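Local coordinates for aspartate-semialdehyde dehydrogenase (PDB 2R00), which catalyses the NADPH-dependent reductive dephosphorylation of L-aspartyl-4-phosphate to L-aspartate-semialdehyde, a step in lysine and methionine biosynthesis, at residues 34-39 against 54-59; 5-10 against 67-72; 84-89 against 123-128; 21-26 against 323-328. All coordinates share one frame; numbering follows the deposited sequence.

Contact 1. Residues 34-39 against 54-59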
loop_
_atom_site.group_PDB
_atom_site.type_symbol
_atom_site.label_atom_id
_atom_site.label_comp_id
_atom_site.label_asym_id
_atom_site.label_seq_id
_atom_site.Cartn_x
_atom_site.Cartn_y
_atom_site.Cartn_z
ATOM N N PHE A 34 8.565 -39.703 4.372
ATOM C CA PHE A 34 7.610 -39.990 5.443
ATOM C C PHE A 34 6.677 -38.798 5.654
ATOM O O PHE A 34 7.111 -37.640 5.657
ATOM C CB PHE A 34 8.330 -40.347 6.751
ATOM C CG PHE A 34 9.251 -41.534 6.636
ATOM C CD1 PHE A 34 10.571 -41.373 6.233
ATOM C CD2 PHE A 34 8.795 -42.816 6.933
ATOM C CE1 PHE A 34 11.435 -42.471 6.124
ATOM C CE2 PHE A 34 9.649 -43.914 6.829
ATOM C CZ PHE A 34 10.968 -43.740 6.422
ATOM N N LEU A 35 5.394 -39.085 5.811
ATOM C CA LEU A 35 4.408 -38.045 6.027
ATOM C C LEU A 35 3.807 -38.212 7.411
ATOM O O LEU A 35 3.282 -39.279 7.747
ATOM C CB LEU A 35 3.331 -38.079 4.937
ATOM C CG LEU A 35 3.832 -37.946 3.495
ATOM C CD1 LEU A 35 2.683 -38.104 2.490
ATOM C CD2 LEU A 35 4.574 -36.623 3.272
ATOM N N LEU A 36 3.913 -37.160 8.217
ATOM C CA LEU A 36 3.492 -37.198 9.614
ATOM C C LEU A 36 2.388 -36.188 9.880
ATOM O O LEU A 36 2.362 -35.108 9.294
ATOM C CB LEU A 36 4.685 -36.935 10.545
ATOM C CG LEU A 36 5.944 -37.761 10.265
ATOM C CD1 LEU A 36 7.177 -37.188 10.945
ATOM C CD2 LEU A 36 5.713 -39.214 10.659
ATOM N N ALA A 37 1.465 -36.573 10.753
ATOM C CA ALA A 37 0.402 -35.694 11.227
ATOM C C ALA A 37 -0.126 -36.228 12.561
ATOM O O ALA A 37 0.491 -37.104 13.168
ATOM C CB ALA A 37 -0.717 -35.598 10.196
ATOM N N SER A 38 -1.256 -35.693 13.015
ATOM C CA SER A 38 -1.916 -36.204 14.210
ATOM C C SER A 38 -2.617 -37.525 13.880
ATOM O O SER A 38 -2.655 -37.948 12.718
ATOM C CB SER A 38 -2.913 -35.182 14.769
ATOM O OG SER A 38 -4.171 -35.282 14.114
ATOM N N GLU A 39 -3.178 -38.162 14.904
ATOM C CA GLU A 39 -3.850 -39.446 14.750
ATOM C C GLU A 39 -5.068 -39.376 13.827
ATOM O O GLU A 39 -5.414 -40.371 13.185
ATOM C CB GLU A 39 -4.261 -39.994 16.117
ATOM C CG GLU A 39 -4.406 -41.512 16.158
ATOM C CD GLU A 39 -4.727 -42.048 17.547
ATOM O OE1 GLU A 39 -4.519 -41.317 18.545
ATOM O OE2 GLU A 39 -5.182 -43.212 17.639
ATOM N N ARG A 54 1.941 -43.135 2.862
ATOM C CA ARG A 54 0.852 -43.133 3.838
ATOM C C ARG A 54 1.176 -42.274 5.061
ATOM O O ARG A 54 2.206 -42.468 5.714
ATOM C CB ARG A 54 0.511 -44.561 4.282
ATOM C CG ARG A 54 -0.717 -44.652 5.197
ATOM C CD ARG A 54 -1.102 -46.103 5.534
ATOM N NE ARG A 54 -1.034 -46.998 4.374
ATOM C CZ ARG A 54 -2.019 -47.211 3.503
ATOM N NH1 ARG A 54 -3.204 -46.607 3.634
ATOM N NH2 ARG A 54 -1.816 -48.046 2.490
ATOM N N VAL A 55 0.273 -41.350 5.380
ATOM C CA VAL A 55 0.409 -40.505 6.579
ATOM C C VAL A 55 0.372 -41.383 7.835
ATOM O O VAL A 55 -0.479 -42.270 7.959
ATOM C CB VAL A 55 -0.687 -39.410 6.641
ATOM C CG1 VAL A 55 -0.541 -38.534 7.894
ATOM C CG2 VAL A 55 -0.660 -38.543 5.375
ATOM N N GLN A 56 1.317 -41.157 8.743
ATOM C CA GLN A 56 1.319 -41.853 10.028
ATOM C C GLN A 56 1.280 -40.874 11.197
ATOM O O GLN A 56 1.499 -39.670 11.029
ATOM C CB GLN A 56 2.509 -42.823 10.154
ATOM C CG GLN A 56 3.866 -42.218 9.873
ATOM C CD GLN A 56 4.969 -43.254 9.773
ATOM O OE1 GLN A 56 5.527 -43.478 8.694
ATOM N NE2 GLN A 56 5.293 -43.896 10.901
ATOM N N ASN A 57 0.982 -41.400 12.377
ATOM C CA ASN A 57 0.902 -40.603 13.588
ATOM C C ASN A 57 2.302 -40.227 14.064
ATOM O O ASN A 57 3.169 -41.088 14.225
ATOM C CB ASN A 57 0.134 -41.391 14.654
ATOM C CG ASN A 57 -0.156 -40.582 15.904
ATOM O OD1 ASN A 57 0.362 -39.479 16.098
ATOM N ND2 ASN A 57 -0.985 -41.144 16.773
ATOM N N VAL A 58 2.523 -38.932 14.261
ATOM C CA VAL A 58 3.808 -38.425 14.758
ATOM C C VAL A 58 4.198 -39.043 16.115
ATOM O O VAL A 58 5.376 -39.273 16.375
ATOM C CB VAL A 58 3.833 -36.854 14.804
ATOM C CG1 VAL A 58 2.798 -36.291 15.795
ATOM C CG2 VAL A 58 5.230 -36.341 15.094
ATOM N N GLU A 59 3.195 -39.332 16.944
ATOM C CA GLU A 59 3.388 -39.902 18.285
ATOM C C GLU A 59 4.065 -41.274 18.264
ATOM O O GLU A 59 4.715 -41.661 19.241
ATOM C CB GLU A 59 2.043 -40.019 19.009
ATOM C CG GLU A 59 1.312 -38.691 19.263
ATOM C CD GLU A 59 1.838 -37.926 20.472
ATOM O OE1 GLU A 59 2.733 -38.439 21.182
ATOM O OE2 GLU A 59 1.350 -36.799 20.715
HETATM O O HOH W 1 4.825 -41.951 5.947
HETATM O O HOH W 2 -1.070 -37.393 17.308
#
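Leu36 and Gln56 lie side by side on one face of a parallel strand pair and point the same way. Leu36 CD2 touches Gln56 CG at 3.6 Å. The Gln56 chain starts with CG between its backbone N and carbonyl carbon (chi1 52°) and then runs on extended. This course carries its amide back along strand 34-37 to the Phe34 ring. There OE1 meets the ring edge at CD2, near the ring plane, with amide and ring planes 62° apart. On the other face Val55 spreads its two methyls. Val55 CG1 packs on Ala37 CB at 3.7 Å, and Val55 CG2 faces Leu35 CB. At the C-terminal end of the pair, the Asn57 amide lies against the aliphatic part of Glu39, with Asn57 ND2 3.5 Å from Glu39 CG.

The backbone alternates across the pair. Gln56 N gives to Leu35 O, Ala37 N gives to Gln56 O, and Val58 N closes the ladder on Ala37 O at 2.9 Å. Asn57 OD1 accepts from Glu59 N, an Asx turn in which the donor stands above the carbonyl plane. One water gives to both Arg54 O and Gln56 OE1 and accepts from Leu35 N at 2.9 Å. A second water gives to Asn57 OD1.

Phe61 packs on Phe34, Leu36 and Gln56, while Tyr46 touches Leu35 and Val55. Ala37 lies near Ser41, predicted to bind NADP(+). The chemistry is thus divided: apolar packing and backbone bonds join the strands, and water supplies a polar link where Leu35 N and Arg54 O do not meet directly.

Contact 2. Residues 5-10 against 67-72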
loop_
_atom_site.group_PDB
_atom_site.type_symbol
_atom_site.label_atom_id
_atom_site.label_comp_id
_atom_site.label_asym_id
_atom_site.label_seq_id
_atom_site.Cartn_x
_atom_site.Cartn_y
_atom_site.Cartn_z
ATOM N N ASN A 5 16.562 -39.678 3.323
ATOM C CA ASN A 5 15.249 -39.881 3.900
ATOM C C ASN A 5 14.724 -38.564 4.474
ATOM O O ASN A 5 15.438 -37.846 5.203
ATOM C CB ASN A 5 15.291 -40.969 4.974
ATOM C CG ASN A 5 15.542 -42.359 4.395
ATOM O OD1 ASN A 5 15.157 -42.656 3.259
ATOM N ND2 ASN A 5 16.197 -43.212 5.178
ATOM N N VAL A 6 13.480 -38.255 4.120
ATOM C CA VAL A 6 12.864 -36.969 4.429
ATOM C C VAL A 6 11.463 -37.147 5.013
ATOM O O VAL A 6 10.659 -37.940 4.510
ATOM C CB VAL A 6 12.795 -36.072 3.165
ATOM C CG1 VAL A 6 12.184 -34.704 3.493
ATOM C CG2 VAL A 6 14.184 -35.903 2.547
ATOM N N ALA A 7 11.190 -36.403 6.079
ATOM C CA ALA A 7 9.865 -36.345 6.686
ATOM C C ALA A 7 9.235 -34.982 6.443
ATOM O O ALA A 7 9.928 -33.951 6.443
ATOM C CB ALA A 7 9.942 -36.611 8.195
ATOM N N ILE A 8 7.921 -34.986 6.246
ATOM C CA ILE A 8 7.132 -33.763 6.285
ATOM C C ILE A 8 6.161 -33.898 7.443
ATOM O O ILE A 8 5.368 -34.840 7.483
ATOM C CB ILE A 8 6.354 -33.516 4.970
ATOM C CG1 ILE A 8 7.321 -33.311 3.799
ATOM C CG2 ILE A 8 5.426 -32.290 5.109
ATOM C CD1 ILE A 8 6.644 -33.372 2.422
ATOM N N PHE A 9 6.246 -32.975 8.401
ATOM C CA PHE A 9 5.326 -32.955 9.541
ATOM C C PHE A 9 4.285 -31.866 9.336
ATOM O O PHE A 9 4.621 -30.706 9.127
ATOM C CB PHE A 9 6.093 -32.774 10.865
ATOM C CG PHE A 9 5.215 -32.739 12.096
ATOM C CD1 PHE A 9 4.047 -33.508 12.179
ATOM C CD2 PHE A 9 5.574 -31.957 13.191
ATOM C CE1 PHE A 9 3.241 -33.478 13.328
ATOM C CE2 PHE A 9 4.789 -31.928 14.351
ATOM C CZ PHE A 9 3.618 -32.682 14.419
ATOM N N GLY A 10 3.016 -32.256 9.406
ATOM C CA GLY A 10 1.917 -31.394 8.998
ATOM C C GLY A 10 1.578 -31.676 7.545
ATOM O O GLY A 10 1.192 -30.777 6.801
ATOM N N HIS A 67 16.894 -38.148 7.646
ATOM C CA HIS A 67 18.009 -37.214 7.694
ATOM C C HIS A 67 17.522 -35.786 7.940
ATOM O O HIS A 67 18.160 -35.021 8.659
ATOM C CB HIS A 67 18.785 -37.246 6.380
ATOM C CG HIS A 67 19.424 -38.569 6.085
ATOM N ND1 HIS A 67 18.809 -39.538 5.316
ATOM C CD2 HIS A 67 20.625 -39.079 6.446
ATOM C CE1 HIS A 67 19.604 -40.590 5.223
ATOM N NE2 HIS A 67 20.713 -40.338 5.898
ATOM N N ILE A 68 16.401 -35.443 7.312
ATOM C CA ILE A 68 15.883 -34.069 7.287
ATOM C C ILE A 68 14.367 -34.095 7.434
ATOM O O ILE A 68 13.689 -34.967 6.881
ATOM C CB ILE A 68 16.270 -33.337 5.968
ATOM C CG1 ILE A 68 17.791 -33.174 5.862
ATOM C CG2 ILE A 68 15.581 -31.952 5.857
ATOM C CD1 ILE A 68 18.272 -32.910 4.441
ATOM N N ALA A 69 13.835 -33.145 8.193
ATOM C CA ALA A 69 12.389 -33.020 8.306
ATOM C C ALA A 69 11.979 -31.597 7.981
ATOM O O ALA A 69 12.657 -30.658 8.379
ATOM C CB ALA A 69 11.916 -33.413 9.705
ATOM N N LEU A 70 10.884 -31.457 7.239
ATOM C CA LEU A 70 10.262 -30.165 6.984
ATOM C C LEU A 70 9.006 -30.095 7.839
ATOM O O LEU A 70 8.113 -30.931 7.700
ATOM C CB LEU A 70 9.903 -30.001 5.489
ATOM C CG LEU A 70 10.893 -30.400 4.390
ATOM C CD1 LEU A 70 10.279 -30.241 2.993
ATOM C CD2 LEU A 70 12.191 -29.603 4.476
ATOM N N PHE A 71 8.944 -29.110 8.732
ATOM C CA PHE A 71 7.810 -28.957 9.650
ATOM C C PHE A 71 6.909 -27.824 9.188
ATOM O O PHE A 71 7.380 -26.710 8.945
ATOM C CB PHE A 71 8.308 -28.610 11.066
ATOM C CG PHE A 71 8.736 -29.798 11.913
ATOM C CD1 PHE A 71 9.289 -30.956 11.347
ATOM C CD2 PHE A 71 8.644 -29.720 13.303
ATOM C CE1 PHE A 71 9.689 -32.028 12.162
ATOM C CE2 PHE A 71 9.034 -30.787 14.123
ATOM C CZ PHE A 71 9.569 -31.940 13.550
ATOM N N SER A 72 5.615 -28.091 9.088
ATOM C CA SER A 72 4.653 -27.010 8.855
ATOM C C SER A 72 3.292 -27.332 9.447
ATOM O O SER A 72 2.288 -27.329 8.739
ATOM C CB SER A 72 4.530 -26.683 7.357
ATOM O OG SER A 72 3.824 -25.456 7.174
HETATM O O HOH W 3 0.953 -28.010 6.505
#
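Phe9 turns its ring edge to the face of Phe71. Phe9 CD2 stands over the centre of that ring, 3.7 Å above its plane. The pair is T-shaped, with planes at 79° and centroids 5.1 Å apart. Phe9 CB lies over the same ring, a CH-pi contact. The backbone sets the place of Phe9 CB; CG anti to the backbone N (chi1 180°) then brings CD2 over the Phe71 ring as well. Ala7 CB and Ala69 CB meet on this face, while Ile8 and Leu70 occupy the other.

Parallel backbone bonds set this register. Ala7 N gives to Ile68 O, Leu70 N to Ala7 O, Phe9 N to Leu70 O, and Ser72 N to Phe9 O at 2.8 Å. At the start of the pair, Asn5 N gives to His67 ND1 at 3.0 Å, close to the imidazole plane, and His67 N returns a bond to Asn5 O. At the far end a water gives to both Gly10 O and Ser72 O.

These are central strands of the Rossmann-type domain. Strand 30-37 flanks 4-9, and 91-94 flanks 68-71. Helix 75-87 packs on the Phe9 and Phe71 face through Trp81, while helix 14-25 packs on Ile8 and Leu70.

Contact 3. Residues 84-89 against 123-128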
loop_
_atom_site.group_PDB
_atom_site.type_symbol
_atom_site.label_atom_id
_atom_site.label_comp_id
_atom_site.label_asym_id
_atom_site.label_seq_id
_atom_site.Cartn_x
_atom_site.Cartn_y
_atom_site.Cartn_z
ATOM N N ILE A 84 12.647 -32.979 19.699
ATOM C CA ILE A 84 12.645 -34.449 19.703
ATOM C C ILE A 84 13.273 -35.021 18.426
ATOM O O ILE A 84 14.111 -35.920 18.486
ATOM C CB ILE A 84 11.221 -35.000 19.925
ATOM C CG1 ILE A 84 10.707 -34.540 21.303
ATOM C CG2 ILE A 84 11.208 -36.525 19.802
ATOM C CD1 ILE A 84 9.321 -35.030 21.650
ATOM N N ALA A 85 12.890 -34.474 17.277
ATOM C CA ALA A 85 13.526 -34.835 16.015
ATOM C C ALA A 85 15.008 -34.487 16.039
ATOM O O ALA A 85 15.848 -35.307 15.680
ATOM C CB ALA A 85 12.815 -34.146 14.835
ATOM N N ALA A 86 15.335 -33.278 16.491
ATOM C CA ALA A 86 16.732 -32.843 16.568
ATOM C C ALA A 86 17.581 -33.782 17.435
ATOM O O ALA A 86 18.689 -34.163 17.053
ATOM C CB ALA A 86 16.814 -31.395 17.103
ATOM N N GLU A 87 17.045 -34.149 18.599
ATOM C CA GLU A 87 17.718 -35.061 19.532
ATOM C C GLU A 87 18.029 -36.402 18.859
ATOM O O GLU A 87 19.062 -37.003 19.122
ATOM C CB GLU A 87 16.862 -35.256 20.788
ATOM C CG GLU A 87 17.340 -36.352 21.762
ATOM C CD GLU A 87 16.335 -36.625 22.854
ATOM O OE1 GLU A 87 15.193 -37.026 22.539
ATOM O OE2 GLU A 87 16.680 -36.437 24.039
ATOM N N ALA A 88 17.144 -36.845 17.970
ATOM C CA ALA A 88 17.338 -38.094 17.241
ATOM C C ALA A 88 18.341 -37.956 16.087
ATOM O O ALA A 88 18.652 -38.940 15.418
ATOM C CB ALA A 88 16.003 -38.624 16.738
ATOM N N GLY A 89 18.848 -36.739 15.869
ATOM C CA GLY A 89 19.864 -36.480 14.848
ATOM C C GLY A 89 19.297 -36.029 13.504
ATOM O O GLY A 89 20.032 -35.949 12.522
ATOM N N ARG A 123 21.711 -26.621 16.923
ATOM C CA ARG A 123 20.486 -27.184 17.498
ATOM C C ARG A 123 19.817 -28.219 16.586
ATOM O O ARG A 123 18.769 -28.778 16.939
ATOM C CB ARG A 123 19.476 -26.054 17.779
ATOM C CG ARG A 123 19.821 -25.184 18.997
ATOM C CD ARG A 123 18.939 -25.539 20.221
ATOM N NE ARG A 123 18.006 -24.444 20.585
ATOM C CZ ARG A 123 16.708 -24.598 20.855
ATOM N NH1 ARG A 123 16.153 -25.792 20.799
ATOM N NH2 ARG A 123 15.951 -23.546 21.192
ATOM N N ASN A 124 20.401 -28.459 15.410
ATOM C CA ASN A 124 19.782 -29.299 14.373
ATOM C C ASN A 124 18.449 -28.720 13.903
ATOM O O ASN A 124 17.523 -29.451 13.532
ATOM C CB ASN A 124 19.629 -30.761 14.826
ATOM C CG ASN A 124 20.951 -31.537 14.780
ATOM O OD1 ASN A 124 21.965 -31.056 14.254
ATOM N ND2 ASN A 124 20.941 -32.740 15.348
ATOM N N ILE A 125 18.367 -27.390 13.914
ATOM C CA ILE A 125 17.193 -26.690 13.413
ATOM C C ILE A 125 17.628 -25.487 12.582
ATOM O O ILE A 125 18.574 -24.775 12.958
ATOM C CB ILE A 125 16.245 -26.218 14.562
ATOM C CG1 ILE A 125 15.839 -27.382 15.473
ATOM C CG2 ILE A 125 14.974 -25.580 13.983
ATOM C CD1 ILE A 125 15.314 -26.926 16.826
ATOM N N ILE A 126 16.945 -25.302 11.450
ATOM C CA ILE A 126 17.036 -24.096 10.624
ATOM C C ILE A 126 15.604 -23.547 10.505
ATOM O O ILE A 126 14.679 -24.303 10.268
ATOM C CB ILE A 126 17.553 -24.412 9.182
ATOM C CG1 ILE A 126 18.894 -25.161 9.225
ATOM C CG2 ILE A 126 17.682 -23.131 8.364
ATOM C CD1 ILE A 126 19.251 -25.894 7.917
ATOM N N ALA A 127 15.431 -22.243 10.673
ATOM C CA ALA A 127 14.096 -21.628 10.652
ATOM C C ALA A 127 13.804 -21.060 9.271
ATOM O O ALA A 127 14.669 -20.413 8.675
ATOM C CB ALA A 127 14.018 -20.537 11.703
ATOM N N ASN A 128 12.595 -21.325 8.768
ATOM C CA ASN A 128 12.103 -20.792 7.496
ATOM C C ASN A 128 11.422 -19.475 7.838
ATOM O O ASN A 128 10.595 -19.454 8.747
ATOM C CB ASN A 128 11.074 -21.772 6.891
ATOM C CG ASN A 128 10.895 -21.627 5.368
ATOM O OD1 ASN A 128 9.761 -21.568 4.859
ATOM N ND2 ASN A 128 11.997 -21.628 4.641
#
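This is a small surface contact between the C-terminal end of helix 75-87 and the turn that leads into strand 125-127, an outer strand of the nucleotide-binding sheet. Ala86 and Asn124 carry it, and both point their CB at the opposite segment. Their CB atoms are 3.7 Å apart. The Ala86 methyl also rests on the backbone of the turn, with Ala86 CB 3.3 Å from Arg123 O. Ile125 CG1 lies at the margin of this patch.

The polar part is one side-chain bond. Asn124 ND2 gives to Ala86 O at 3.2 Å, with 163° at the hydrogen. The acceptor lies almost in the amide plane, but ND2 is tilted 25° from the carbonyl plane. Asn124 CG is anti to its carbonyl carbon (chi1 -77°), which swings the amide along the helix end toward Ala86 O and Gly89 CA. Gly89 N also gives to Ala86 O, at 2.8 Å. The two donors come from opposite faces of the carbonyl plane, so this last-turn oxygen is gripped twice.

Nearby, Arg123 forms a salt bridge to Asp104. Asn124 and Ile126 bond through their backbones to Val92 of the adjacent strand. Trp63 packs on Ala85 and Ala88 of the helix end.

Gly89, with positive phi, ends the helix in a Schellman motif. Here an asparagine from the approach to a sheet strand adds a side-chain bond to the oxygen that Gly89 N already uses, tying helix to sheet edge in the Rossmann-type domain.

Contact 4. Residues 21-26 against 323-328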
loop_
_atom_site.group_PDB
_atom_site.type_symbol
_atom_site.label_atom_id
_atom_site.label_comp_id
_atom_site.label_asym_id
_atom_site.label_seq_id
_atom_site.Cartn_x
_atom_site.Cartn_y
_atom_site.Cartn_z
ATOM N N GLU A 21 4.752 -31.575 -3.190
ATOM C CA GLU A 21 4.756 -31.152 -4.606
ATOM C C GLU A 21 6.059 -30.499 -5.046
ATOM O O GLU A 21 6.538 -30.737 -6.166
ATOM C CB GLU A 21 3.621 -30.172 -4.887
ATOM C CG GLU A 21 2.234 -30.766 -4.796
ATOM C CD GLU A 21 1.142 -29.714 -4.960
ATOM O OE1 GLU A 21 0.030 -29.938 -4.445
ATOM O OE2 GLU A 21 1.393 -28.660 -5.597
ATOM N N VAL A 22 6.621 -29.660 -4.176
ATOM C CA VAL A 22 7.860 -28.958 -4.487
ATOM C C VAL A 22 9.057 -29.914 -4.502
ATOM O O VAL A 22 9.888 -29.828 -5.389
ATOM C CB VAL A 22 8.096 -27.722 -3.563
ATOM C CG1 VAL A 22 9.458 -27.093 -3.827
ATOM C CG2 VAL A 22 6.982 -26.684 -3.763
ATOM N N LEU A 23 9.129 -30.824 -3.531
ATOM C CA LEU A 23 10.162 -31.864 -3.512
ATOM C C LEU A 23 10.155 -32.692 -4.799
ATOM O O LEU A 23 11.212 -33.043 -5.334
ATOM C CB LEU A 23 9.989 -32.782 -2.294
ATOM C CG LEU A 23 10.408 -32.240 -0.915
ATOM C CD1 LEU A 23 9.904 -33.154 0.213
ATOM C CD2 LEU A 23 11.913 -32.045 -0.825
ATOM N N GLN A 24 8.961 -32.991 -5.288
ATOM C CA GLN A 24 8.798 -33.715 -6.541
ATOM C C GLN A 24 9.227 -32.848 -7.748
ATOM O O GLN A 24 10.132 -33.224 -8.503
ATOM C CB GLN A 24 7.354 -34.199 -6.659
ATOM C CG GLN A 24 7.045 -34.980 -7.919
ATOM C CD GLN A 24 5.643 -35.519 -7.899
ATOM O OE1 GLN A 24 5.374 -36.541 -7.279
ATOM N NE2 GLN A 24 4.731 -34.834 -8.585
ATOM N N GLU A 25 8.619 -31.672 -7.888
ATOM C CA GLU A 25 8.944 -30.747 -8.980
ATOM C C GLU A 25 10.437 -30.385 -9.069
ATOM O O GLU A 25 11.011 -30.357 -10.165
ATOM C CB GLU A 25 8.058 -29.497 -8.910
ATOM C CG GLU A 25 6.620 -29.774 -9.346
ATOM C CD GLU A 25 5.634 -28.665 -8.999
ATOM O OE1 GLU A 25 6.077 -27.542 -8.639
ATOM O OE2 GLU A 25 4.404 -28.918 -9.097
ATOM N N ARG A 26 11.059 -30.125 -7.919
ATOM C CA ARG A 26 12.485 -29.784 -7.847
ATOM C C ARG A 26 13.411 -31.008 -7.935
ATOM O O ARG A 26 14.641 -30.876 -7.913
ATOM C CB ARG A 26 12.784 -28.989 -6.566
ATOM C CG ARG A 26 12.194 -27.596 -6.540
ATOM C CD ARG A 26 12.913 -26.690 -5.534
ATOM N NE ARG A 26 12.991 -25.341 -6.081
ATOM C CZ ARG A 26 14.112 -24.681 -6.352
ATOM N NH1 ARG A 26 15.305 -25.197 -6.089
ATOM N NH2 ARG A 26 14.025 -23.468 -6.864
ATOM N N ASN A 323 11.114 -22.078 -0.422
ATOM C CA ASN A 323 12.250 -21.587 0.359
ATOM C C ASN A 323 12.834 -22.702 1.231
ATOM O O ASN A 323 14.059 -22.894 1.284
ATOM C CB ASN A 323 11.851 -20.381 1.223
ATOM C CG ASN A 323 13.051 -19.593 1.703
ATOM O OD1 ASN A 323 13.637 -18.816 0.944
ATOM N ND2 ASN A 323 13.429 -19.787 2.967
ATOM N N ALA A 324 11.934 -23.434 1.888
ATOM C CA ALA A 324 12.251 -24.583 2.740
ATOM C C ALA A 324 12.996 -25.681 1.993
ATOM O O ALA A 324 13.974 -26.226 2.503
ATOM C CB ALA A 324 10.964 -25.148 3.342
ATOM N N VAL A 325 12.530 -26.013 0.791
ATOM C CA VAL A 325 13.206 -27.024 -0.031
ATOM C C VAL A 325 14.593 -26.538 -0.503
ATOM O O VAL A 325 15.560 -27.305 -0.471
ATOM C CB VAL A 325 12.307 -27.505 -1.201
ATOM C CG1 VAL A 325 13.004 -28.585 -2.037
ATOM C CG2 VAL A 325 10.989 -28.044 -0.658
ATOM N N GLN A 326 14.699 -25.261 -0.891
ATOM C CA GLN A 326 15.996 -24.672 -1.262
ATOM C C GLN A 326 17.020 -24.736 -0.132
ATOM O O GLN A 326 18.217 -24.940 -0.375
ATOM C CB GLN A 326 15.832 -23.215 -1.667
ATOM C CG GLN A 326 15.208 -22.987 -3.033
ATOM C CD GLN A 326 14.984 -21.514 -3.303
ATOM O OE1 GLN A 326 14.096 -20.896 -2.722
ATOM N NE2 GLN A 326 15.794 -20.944 -4.186
ATOM N N ILE A 327 16.551 -24.533 1.101
ATOM C CA ILE A 327 17.383 -24.722 2.282
ATOM C C ILE A 327 17.901 -26.157 2.320
ATOM O O ILE A 327 19.100 -26.368 2.483
ATOM C CB ILE A 327 16.616 -24.393 3.602
ATOM C CG1 ILE A 327 16.264 -22.897 3.663
ATOM C CG2 ILE A 327 17.450 -24.809 4.812
ATOM C CD1 ILE A 327 15.224 -22.519 4.730
ATOM N N ALA A 328 16.992 -27.128 2.163
ATOM C CA ALA A 328 17.331 -28.560 2.196
ATOM C C ALA A 328 18.317 -28.959 1.096
ATOM O O ALA A 328 19.172 -29.826 1.298
ATOM C CB ALA A 328 16.071 -29.409 2.080
#
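Two helices meet here: the end of helix 14-25, which follows the first strand of the Rossmann-type domain, and helix 316-335, the last of the chain. The chain's C-terminal helix thereby packs back against the nucleotide-binding domain. Val325 is the central side chain. It points at helix 14-25 and divides its methyls between neighbours. Val325 CG2 meets Val22 CG1 at 3.6 Å, as these two valines slide past each other in opposite directions. Val325 CG1 meets Leu23 CD2 at 3.8 Å, where the leucine runs across it at a slant. Val325 CG1 is anti to its backbone N (chi1 -179°), which puts that methyl between Leu23 CD2 and Arg26 CD.

Arg26 closes the exposed side. Arg26 CD lies 4.0 Å from Val325 CG1. A bend at chi3 (143°) then turns the guanidinium over Gln326. Gln326 CG sits 3.7 Å above one face of the Arg26 guanidinium, displaced toward the rim. The guanidinium and amide planes are 41° apart, and this is a packing contact rather than a bond.

The polar ends have partners elsewhere. Arg26 NH1 forms a salt bridge to Glu329, one turn on from Val325 in helix 316-335. Gln326 NE2 gives to Glu111. Glu25 reaches Lys318 of the same helix in a second salt bridge.

The Val22 side chain is about 8 Å from those of Val15 and Asn315, both predicted to bind NADP(+). The chemistry is therefore apolar at the buried centre and ionic at the margin, with the arginine serving both: its CD packs on Val325 while the charge is paired with Glu329.

Overall arrangement
Contacts 1 and 2 belong to the same sheet and are bonded together, since strands 30-37 and 4-9 are neighbours: Leu36 N is 2.8 Å from Ile8 O, a probable hydrogen bond. Both are buried and rest on parallel backbone ladders, but contact 1 adds a water bridge to its ladder, whereas contact 2 stacks aromatic rings. Contact 3 is at the surface and uses an asparagine side chain bonded to a carbonyl of the last helical turn; Ala85 beside it touches Phe71 of contact 2. Contact 4 is buried apolar helix packing. Its Leu23 touches Ile8 and Leu70, so it lies against the sheet face away from Phe9 and Phe71. Ile327 of helix 316-335 packs on Ile126 from contact 3.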